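Local coordinates for protein DNA-3-methyladenine glycosidase II, putative (Deinococcus radiodurans, PDB 2YG9) that is a putative base-excision DNA repair protein of the HhH-GPD superfamily, with a largely helical fold, at residues 163-168 with 210-215; 171-176 with 206-211. All blocks are in the same frame, centred on the assembly; numbering follows the deposited sequence.

After eight helices, the chain enters helix 156-166, whose C-terminal end supplies residues 163-168 to contact 1. The loop that follows gives residues 171-176 to contact 2, and helices 178-187 and 193-200 come next before helix 204-219 answers both. Contact 2 closes the shorter loop, of 29 intervening residues; contact 1 spans 41. The second segments overlap at Tyr210 and Leu211, and the span of contact 2 falls wholly within that of contact 1. With centres about 6 Å apart, the contacts meet through Leu164, whose CD1 packs 3.7 Å from Val172 O, and together they tie helix 156-166 and its trailing loop to helix 204-219.

Contact 1: 163-168 with 210-215; sequences LLFALA and YLWANS
Phe165 turns its CG anti to its own carbonyl carbon (chi1 -69°), and Trp212 does the same from helix 204-219, whereas the CG of Leu164 stands anti to its backbone N (chi1 -167°); these torsions send the three side chains out from two helices to meet between them. The nearest CA atoms remain far apart, 12.9 Å from Phe165 CA to Trp212 CA, and the long side chains bridge the gap from opposite directions. The outer corner of the indole does the touching. Trp212 CZ3 lies 3.5 Å from Phe165 CZ, with Phe165 CE2 close by. The phenyl and the six-membered indole ring are inclined by 29° and slid apart, their centroids 5.6 Å distant, so they barely overlap. Leu164 splits its two methyls: CD1 reaches the indole edge near its plane, 4.0 Å from Trp212 CZ3, while CD2 sits 3.6 Å above the centre of the Phe165 ring and covers one face of it. Trp212 NE1 is hydrogen-bonded to Asp177, and the indole also leans on Ala179 and Leu180 of helix 178-187. No hydrogen bond crosses between the segments. Cohesion between the C-terminal end of helix 156-166, in the HhH-GPD family region, and helix 204-219 is therefore apolar, resting on dispersion and the burial of carbon surface, while the polar edge of the indole is anchored separately by Asp177, which should limit its rotation.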
ATOM      1  N   LEU A 163       0.092   1.863   3.772  1.00  6.38           N
ATOM      2  CA  LEU A 163      -0.413   3.211   4.007  1.00  6.82           C
ATOM      3  C   LEU A 163      -1.301   3.698   2.873  1.00  7.21           C
ATOM      4  O   LEU A 163      -2.412   4.219   3.128  1.00  8.27           O
ATOM      5  CB  LEU A 163       0.764   4.195   4.186  1.00  6.76           C
ATOM      6  CG  LEU A 163       1.282   4.468   5.599  1.00  5.78           C
ATOM      7  CD1 LEU A 163       1.665   3.210   6.307  1.00 13.17           C
ATOM      8  CD2 LEU A 163       2.471   5.418   5.485  1.00  7.65           C
ATOM      9  N   LEU A 164      -0.835   3.521   1.629  1.00  5.98           N
ATOM     10  CA  LEU A 164      -1.550   4.037   0.475  1.00  6.20           C
ATOM     11  C   LEU A 164      -2.845   3.274   0.215  1.00  6.30           C
ATOM     12  O   LEU A 164      -3.928   3.874   0.126  1.00  5.37           O
ATOM     13  CB  LEU A 164      -0.644   4.064  -0.752  1.00  5.55           C
ATOM     14  CG  LEU A 164      -1.046   4.832  -2.027  1.00  5.42           C
ATOM     15  CD1 LEU A 164       0.251   4.985  -2.859  1.00  4.94           C
ATOM     16  CD2 LEU A 164      -2.157   4.139  -2.865  1.00  4.72           C
ATOM     17  N   PHE A 165      -2.748   1.948   0.123  1.00  6.29           N
ATOM     18  CA  PHE A 165      -3.879   1.152  -0.236  1.00  7.57           C
ATOM     19  C   PHE A 165      -4.753   0.705   0.930  1.00  9.15           C
ATOM     20  O   PHE A 165      -5.966   0.632   0.743  1.00 11.08           O
ATOM     21  CB  PHE A 165      -3.495  -0.049  -1.078  1.00  7.95           C
ATOM     22  CG  PHE A 165      -3.018   0.301  -2.438  1.00  6.94           C
ATOM     23  CD1 PHE A 165      -3.923   0.662  -3.436  1.00  9.09           C
ATOM     24  CD2 PHE A 165      -1.676   0.292  -2.735  1.00  7.87           C
ATOM     25  CE1 PHE A 165      -3.475   0.970  -4.723  1.00  9.61           C
ATOM     26  CE2 PHE A 165      -1.236   0.591  -4.012  1.00  6.87           C
ATOM     27  CZ  PHE A 165      -2.130   0.950  -4.989  1.00  8.62           C
ATOM     28  N   ALA A 166      -4.197   0.391   2.093  1.00  9.15           N
ATOM     29  CA  ALA A 166      -5.059  -0.100   3.213  1.00  9.46           C
ATOM     30  C   ALA A 166      -5.592   1.067   4.030  1.00  9.82           C
ATOM     31  O   ALA A 166      -6.811   1.188   4.286  1.00 12.03           O
ATOM     32  CB  ALA A 166      -4.310  -1.096   4.125  1.00  9.53           C
ATOM     33  N   LEU A 167      -4.696   1.956   4.408  1.00  9.52           N
ATOM     34  CA  LEU A 167      -5.040   3.058   5.275  1.00  9.45           C
ATOM     35  C   LEU A 167      -5.557   4.251   4.460  1.00  9.37           C
ATOM     36  O   LEU A 167      -6.057   5.200   5.050  1.00  8.37           O
ATOM     37  CB  LEU A 167      -3.843   3.458   6.147  1.00  9.90           C
ATOM     38  CG  LEU A 167      -3.207   2.336   6.983  1.00  9.59           C
ATOM     39  CD1 LEU A 167      -2.198   2.859   7.984  1.00  4.38           C
ATOM     40  CD2 LEU A 167      -4.280   1.439   7.634  1.00  6.14           C
ATOM     41  N   ALA A 168      -5.467   4.172   3.125  1.00  8.71           N
ATOM     42  CA  ALA A 168      -5.885   5.288   2.218  1.00  8.91           C
ATOM     43  C   ALA A 168      -5.274   6.649   2.554  1.00  8.82           C
ATOM     44  O   ALA A 168      -5.882   7.720   2.370  1.00  8.54           O
ATOM     45  CB  ALA A 168      -7.416   5.371   2.140  1.00  8.31           C
ATOM     46  N   TYR A 210      -2.150   7.223 -10.483  1.00  6.67           N
ATOM     47  CA  TYR A 210      -2.200   7.606 -11.900  1.00  5.98           C
ATOM     48  C   TYR A 210      -0.974   7.171 -12.679  1.00  5.13           C
ATOM     49  O   TYR A 210      -1.090   6.804 -13.836  1.00  4.08           O
ATOM     50  CB  TYR A 210      -2.487   9.117 -12.078  1.00  6.42           C
ATOM     51  CG  TYR A 210      -3.967   9.445 -12.083  1.00  5.93           C
ATOM     52  CD1 TYR A 210      -4.795   9.030 -13.140  1.00  5.30           C
ATOM     53  CD2 TYR A 210      -4.547  10.104 -11.025  1.00  6.83           C
ATOM     54  CE1 TYR A 210      -6.174   9.297 -13.132  1.00  5.43           C
ATOM     55  CE2 TYR A 210      -5.921  10.371 -11.010  1.00  8.03           C
ATOM     56  CZ  TYR A 210      -6.729   9.969 -12.069  1.00  5.07           C
ATOM     57  OH  TYR A 210      -8.089  10.265 -12.005  1.00  8.76           O
ATOM     58  N   LEU A 211       0.217   7.209 -12.077  1.00  6.34           N
ATOM     59  CA  LEU A 211       1.382   6.612 -12.743  1.00  6.01           C
ATOM     60  C   LEU A 211       1.220   5.109 -13.031  1.00  7.08           C
ATOM     61  O   LEU A 211       1.571   4.614 -14.136  1.00  6.07           O
ATOM     62  CB  LEU A 211       2.669   6.873 -11.950  1.00  8.07           C
ATOM     63  CG  LEU A 211       3.230   8.308 -11.938  1.00  6.71           C
ATOM     64  CD1 LEU A 211       4.489   8.333 -11.090  1.00  6.73           C
ATOM     65  CD2 LEU A 211       3.481   8.815 -13.360  1.00 10.10           C
ATOM     66  N   TRP A 212       0.701   4.363 -12.060  1.00  7.04           N
ATOM     67  CA  TRP A 212       0.466   2.938 -12.280  1.00  6.83           C
ATOM     68  C   TRP A 212      -0.640   2.754 -13.332  1.00  7.01           C
ATOM     69  O   TRP A 212      -0.596   1.819 -14.165  1.00  5.32           O
ATOM     70  CB  TRP A 212       0.064   2.227 -10.973  1.00  6.87           C
ATOM     71  CG  TRP A 212       1.192   2.040  -9.972  1.00  7.79           C
ATOM     72  CD1 TRP A 212       2.435   1.568 -10.227  1.00  5.94           C
ATOM     73  CD2 TRP A 212       1.151   2.319  -8.562  1.00  7.50           C
ATOM     74  NE1 TRP A 212       3.173   1.509  -9.066  1.00  7.62           N
ATOM     75  CE2 TRP A 212       2.409   1.968  -8.030  1.00  9.55           C
ATOM     76  CE3 TRP A 212       0.158   2.787  -7.693  1.00  8.26           C
ATOM     77  CZ2 TRP A 212       2.717   2.104  -6.666  1.00  7.72           C
ATOM     78  CZ3 TRP A 212       0.476   2.928  -6.332  1.00  7.72           C
ATOM     79  CH2 TRP A 212       1.743   2.598  -5.851  1.00  7.26           C
ATOM     80  N   ALA A 213      -1.639   3.633 -13.302  1.00  6.48           N
ATOM     81  CA  ALA A 213      -2.743   3.521 -14.259  1.00  7.14           C
ATOM     82  C   ALA A 213      -2.220   3.794 -15.681  1.00  6.68           C
ATOM     83  O   ALA A 213      -2.616   3.147 -16.633  1.00  4.51           O
ATOM     84  CB  ALA A 213      -3.903   4.474 -13.906  1.00  6.77           C
ATOM     85  N   ASN A 214      -1.299   4.739 -15.806  1.00  8.01           N
ATOM     86  CA  ASN A 214      -0.761   5.096 -17.103  1.00  7.62           C
ATOM     87  C   ASN A 214       0.090   3.960 -17.641  1.00  8.20           C
ATOM     88  O   ASN A 214       0.152   3.724 -18.860  1.00  8.00           O
ATOM     89  CB  ASN A 214       0.010   6.414 -17.008  1.00  7.53           C
ATOM     90  CG  ASN A 214       0.395   6.964 -18.353  1.00  8.31           C
ATOM     91  OD1 ASN A 214       1.586   7.059 -18.718  1.00  9.85           O
ATOM     92  ND2 ASN A 214      -0.601   7.296 -19.118  1.00  3.85           N
ATOM     93  N   SER A 215       0.763   3.254 -16.738  1.00  7.43           N
ATOM     94  CA  SER A 215       1.582   2.141 -17.168  1.00  8.54           C
ATOM     95  C   SER A 215       0.695   1.034 -17.745  1.00  8.25           C
ATOM     96  O   SER A 215       1.007   0.465 -18.759  1.00  8.74           O
ATOM     97  CB  SER A 215       2.416   1.596 -16.010  1.00  9.37           C
ATOM     98  OG  SER A 215       3.047   0.380 -16.394  1.00 11.25           O
TER

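Contact 2: 171-176 with 206-211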
ATOM      1  N   ASP A 171      -0.779  11.005   0.740  1.00  7.26           N
ATOM      2  CA  ASP A 171       0.412  11.702   0.359  1.00  7.39           C
ATOM      3  C   ASP A 171       1.674  10.816   0.377  1.00  7.77           C
ATOM      4  O   ASP A 171       2.717  11.179   0.947  1.00  7.32           O
ATOM      5  CB  ASP A 171       0.594  12.962   1.223  1.00  8.17           C
ATOM      6  CG  ASP A 171       1.595  13.905   0.627  1.00  9.00           C
ATOM      7  OD1 ASP A 171       1.768  13.909  -0.618  1.00  6.96           O
ATOM      8  OD2 ASP A 171       2.242  14.630   1.383  1.00 11.45           O
ATOM      9  N   VAL A 172       1.559   9.661  -0.271  1.00  7.17           N
ATOM     10  CA  VAL A 172       2.606   8.656  -0.273  1.00  6.64           C
ATOM     11  C   VAL A 172       3.179   8.441  -1.675  1.00  7.18           C
ATOM     12  O   VAL A 172       2.471   7.978  -2.555  1.00  8.21           O
ATOM     13  CB  VAL A 172       2.083   7.294   0.197  1.00  5.98           C
ATOM     14  CG1 VAL A 172       3.276   6.249   0.225  1.00  3.60           C
ATOM     15  CG2 VAL A 172       1.375   7.387   1.602  1.00  3.92           C
ATOM     16  N   PHE A 173       4.446   8.774  -1.869  1.00  6.35           N
ATOM     17  CA  PHE A 173       5.170   8.370  -3.053  1.00  6.44           C
ATOM     18  C   PHE A 173       6.254   7.420  -2.596  1.00  6.56           C
ATOM     19  O   PHE A 173       7.160   7.827  -1.894  1.00  7.22           O
ATOM     20  CB  PHE A 173       5.797   9.550  -3.789  1.00  6.79           C
ATOM     21  CG  PHE A 173       6.539   9.147  -5.046  1.00  7.79           C
ATOM     22  CD1 PHE A 173       5.858   8.929  -6.232  1.00  7.68           C
ATOM     23  CD2 PHE A 173       7.896   8.924  -5.027  1.00  8.54           C
ATOM     24  CE1 PHE A 173       6.527   8.498  -7.375  1.00  6.43           C
ATOM     25  CE2 PHE A 173       8.568   8.554  -6.164  1.00  6.43           C
ATOM     26  CZ  PHE A 173       7.873   8.313  -7.332  1.00  5.73           C
ATOM     27  N   SER A 174       6.156   6.177  -3.040  1.00  6.30           N
ATOM     28  CA  SER A 174       7.118   5.138  -2.800  1.00  6.47           C
ATOM     29  C   SER A 174       8.289   5.189  -3.795  1.00  6.70           C
ATOM     30  O   SER A 174       8.192   4.734  -4.919  1.00  6.37           O
ATOM     31  CB  SER A 174       6.390   3.789  -2.819  1.00  7.54           C
ATOM     32  OG  SER A 174       7.206   2.746  -2.324  1.00  9.54           O
ATOM     33  N   SER A 175       9.428   5.721  -3.332  1.00  7.18           N
ATOM     34  CA  SER A 175      10.592   5.934  -4.164  1.00  7.56           C
ATOM     35  C   SER A 175      11.309   4.617  -4.477  1.00  7.83           C
ATOM     36  O   SER A 175      12.120   4.575  -5.385  1.00  8.72           O
ATOM     37  CB  SER A 175      11.534   6.867  -3.476  1.00  7.61           C
ATOM     38  OG  SER A 175      12.112   6.160  -2.375  1.00  9.65           O
ATOM     39  N   GLY A 176      10.968   3.558  -3.756  1.00  8.10           N
ATOM     40  CA  GLY A 176      11.412   2.190  -4.066  1.00  8.90           C
ATOM     41  C   GLY A 176      10.500   1.345  -4.939  1.00  9.14           C
ATOM     42  O   GLY A 176      10.786   0.197  -5.174  1.00 10.60           O
ATOM     43  N   LEU A 206      -2.536   9.674  -4.954  1.00  5.35           N
ATOM     44  CA  LEU A 206      -3.304   9.620  -6.195  1.00  5.40           C
ATOM     45  C   LEU A 206      -2.415   9.801  -7.422  1.00  4.87           C
ATOM     46  O   LEU A 206      -2.655   9.140  -8.438  1.00  4.98           O
ATOM     47  CB  LEU A 206      -4.489  10.626  -6.191  1.00  4.90           C
ATOM     48  CG  LEU A 206      -5.493  10.564  -7.345  1.00  6.29           C
ATOM     49  CD1 LEU A 206      -6.256   9.216  -7.368  1.00  3.82           C
ATOM     50  CD2 LEU A 206      -6.470  11.778  -7.300  1.00  5.18           C
ATOM     51  N   ALA A 207      -1.408  10.667  -7.330  1.00  5.42           N
ATOM     52  CA  ALA A 207      -0.421  10.813  -8.420  1.00  5.19           C
ATOM     53  C   ALA A 207       0.206   9.444  -8.676  1.00  5.48           C
ATOM     54  O   ALA A 207       0.276   9.024  -9.784  1.00  6.31           O
ATOM     55  CB  ALA A 207       0.652  11.785  -8.057  1.00  6.00           C
ATOM     56  N   SER A 208       0.668   8.775  -7.615  1.00  6.15           N
ATOM     57  CA  SER A 208       1.219   7.418  -7.718  1.00  5.40           C
ATOM     58  C   SER A 208       0.231   6.463  -8.438  1.00  6.20           C
ATOM     59  O   SER A 208       0.603   5.749  -9.365  1.00  6.24           O
ATOM     60  CB  SER A 208       1.564   6.896  -6.327  1.00  5.45           C
ATOM     61  OG  SER A 208       2.695   7.537  -5.786  1.00  3.68           O
ATOM     62  N   ARG A 209      -1.030   6.472  -8.017  1.00  5.48           N
ATOM     63  CA  ARG A 209      -2.043   5.627  -8.639  1.00  6.14           C
ATOM     64  C   ARG A 209      -2.249   5.947 -10.129  1.00  6.79           C
ATOM     65  O   ARG A 209      -2.453   5.025 -10.954  1.00  7.09           O
ATOM     66  CB  ARG A 209      -3.353   5.718  -7.854  1.00  6.02           C
ATOM     67  CG  ARG A 209      -3.247   5.077  -6.461  1.00  6.13           C
ATOM     68  CD  ARG A 209      -4.553   5.251  -5.687  1.00  5.40           C
ATOM     69  NE  ARG A 209      -5.663   4.563  -6.367  1.00  8.15           N
ATOM     70  CZ  ARG A 209      -6.964   4.861  -6.245  1.00  6.11           C
ATOM     71  NH1 ARG A 209      -7.377   5.889  -5.525  1.00  6.23           N
ATOM     72  NH2 ARG A 209      -7.853   4.150  -6.915  1.00  6.46           N
ATOM     73  N   TYR A 210      -2.150   7.223 -10.483  1.00  6.67           N
ATOM     74  CA  TYR A 210      -2.200   7.606 -11.900  1.00  5.98           C
ATOM     75  C   TYR A 210      -0.974   7.171 -12.679  1.00  5.13           C
ATOM     76  O   TYR A 210      -1.090   6.804 -13.836  1.00  4.08           O
ATOM     77  CB  TYR A 210      -2.487   9.117 -12.078  1.00  6.42           C
ATOM     78  CG  TYR A 210      -3.967   9.445 -12.083  1.00  5.93           C
ATOM     79  CD1 TYR A 210      -4.795   9.030 -13.140  1.00  5.30           C
ATOM     80  CD2 TYR A 210      -4.547  10.104 -11.025  1.00  6.83           C
ATOM     81  CE1 TYR A 210      -6.174   9.297 -13.132  1.00  5.43           C
ATOM     82  CE2 TYR A 210      -5.921  10.371 -11.010  1.00  8.03           C
ATOM     83  CZ  TYR A 210      -6.729   9.969 -12.069  1.00  5.07           C
ATOM     84  OH  TYR A 210      -8.089  10.265 -12.005  1.00  8.76           O
ATOM     85  N   LEU A 211       0.217   7.209 -12.077  1.00  6.34           N
ATOM     86  CA  LEU A 211       1.382   6.612 -12.743  1.00  6.01           C
ATOM     87  C   LEU A 211       1.220   5.109 -13.031  1.00  7.08           C
ATOM     88  O   LEU A 211       1.571   4.614 -14.136  1.00  6.07           O
ATOM     89  CB  LEU A 211       2.669   6.873 -11.950  1.00  8.07           C
ATOM     90  CG  LEU A 211       3.230   8.308 -11.938  1.00  6.71           C
ATOM     91  CD1 LEU A 211       4.489   8.333 -11.090  1.00  6.73           C
ATOM     92  CD2 LEU A 211       3.481   8.815 -13.360  1.00 10.10           C
TER
HETATM   93  O   HOH W   1       3.345   5.615  -3.930  1.00 10.35           O
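The Phe173 ring presents its edge to Leu211: CD1 of the leucine lies near the ring plane, 4.2 Å from Phe173 CE1, while Ser208 OG approaches the ring obliquely, 3.5 Å from Phe173 CD1. Thr197 of helix 193-200 also touches the phenyl group, and Trp200 of the same helix packs on Leu211, so the aromatic ring belongs to a seam shared by the loop and two helices. With CG anti to the backbone N (chi1 -179°), the phenylalanine brings the end of its side chain nearer to helix 204-219. Here the loop, extended at Val172 to Ser174, passes close to the helix, with Phe173 CA 6.2 Å from Ser208 CA.

Ser208 forms the polar centre. Its hydroxyl is anti to its carbonyl carbon (chi1 -72°), beside the backbone N, and is hydrogen-bonded to Arg204 O, one turn earlier in the same helix. OG also lies 3.3 Å from Val172 O, and a water links the two segments. This water donates to Ser208 OG at 2.7 Å and accepts from the backbone N of Ser174 at 3.0 Å, bridging helix and loop. The loop is further held to the start of helix 204-219 by a Val172 N to Ser205 OG bond and an Asp171 OD1 to Arg204 NE salt bridge, and to helix 156-166 by Ser174 OG bonding Glu160.

Without a direct hydrogen bond between the two segments, the contact combines apolar packing of Phe173 and Leu211 with a water-mediated link. The water satisfies the buried backbone N-H of Ser174 in a loop without regular secondary structure, and Ser208 OG is bonded to both Arg204 O and this water, which is consistent with an ordered bridging site.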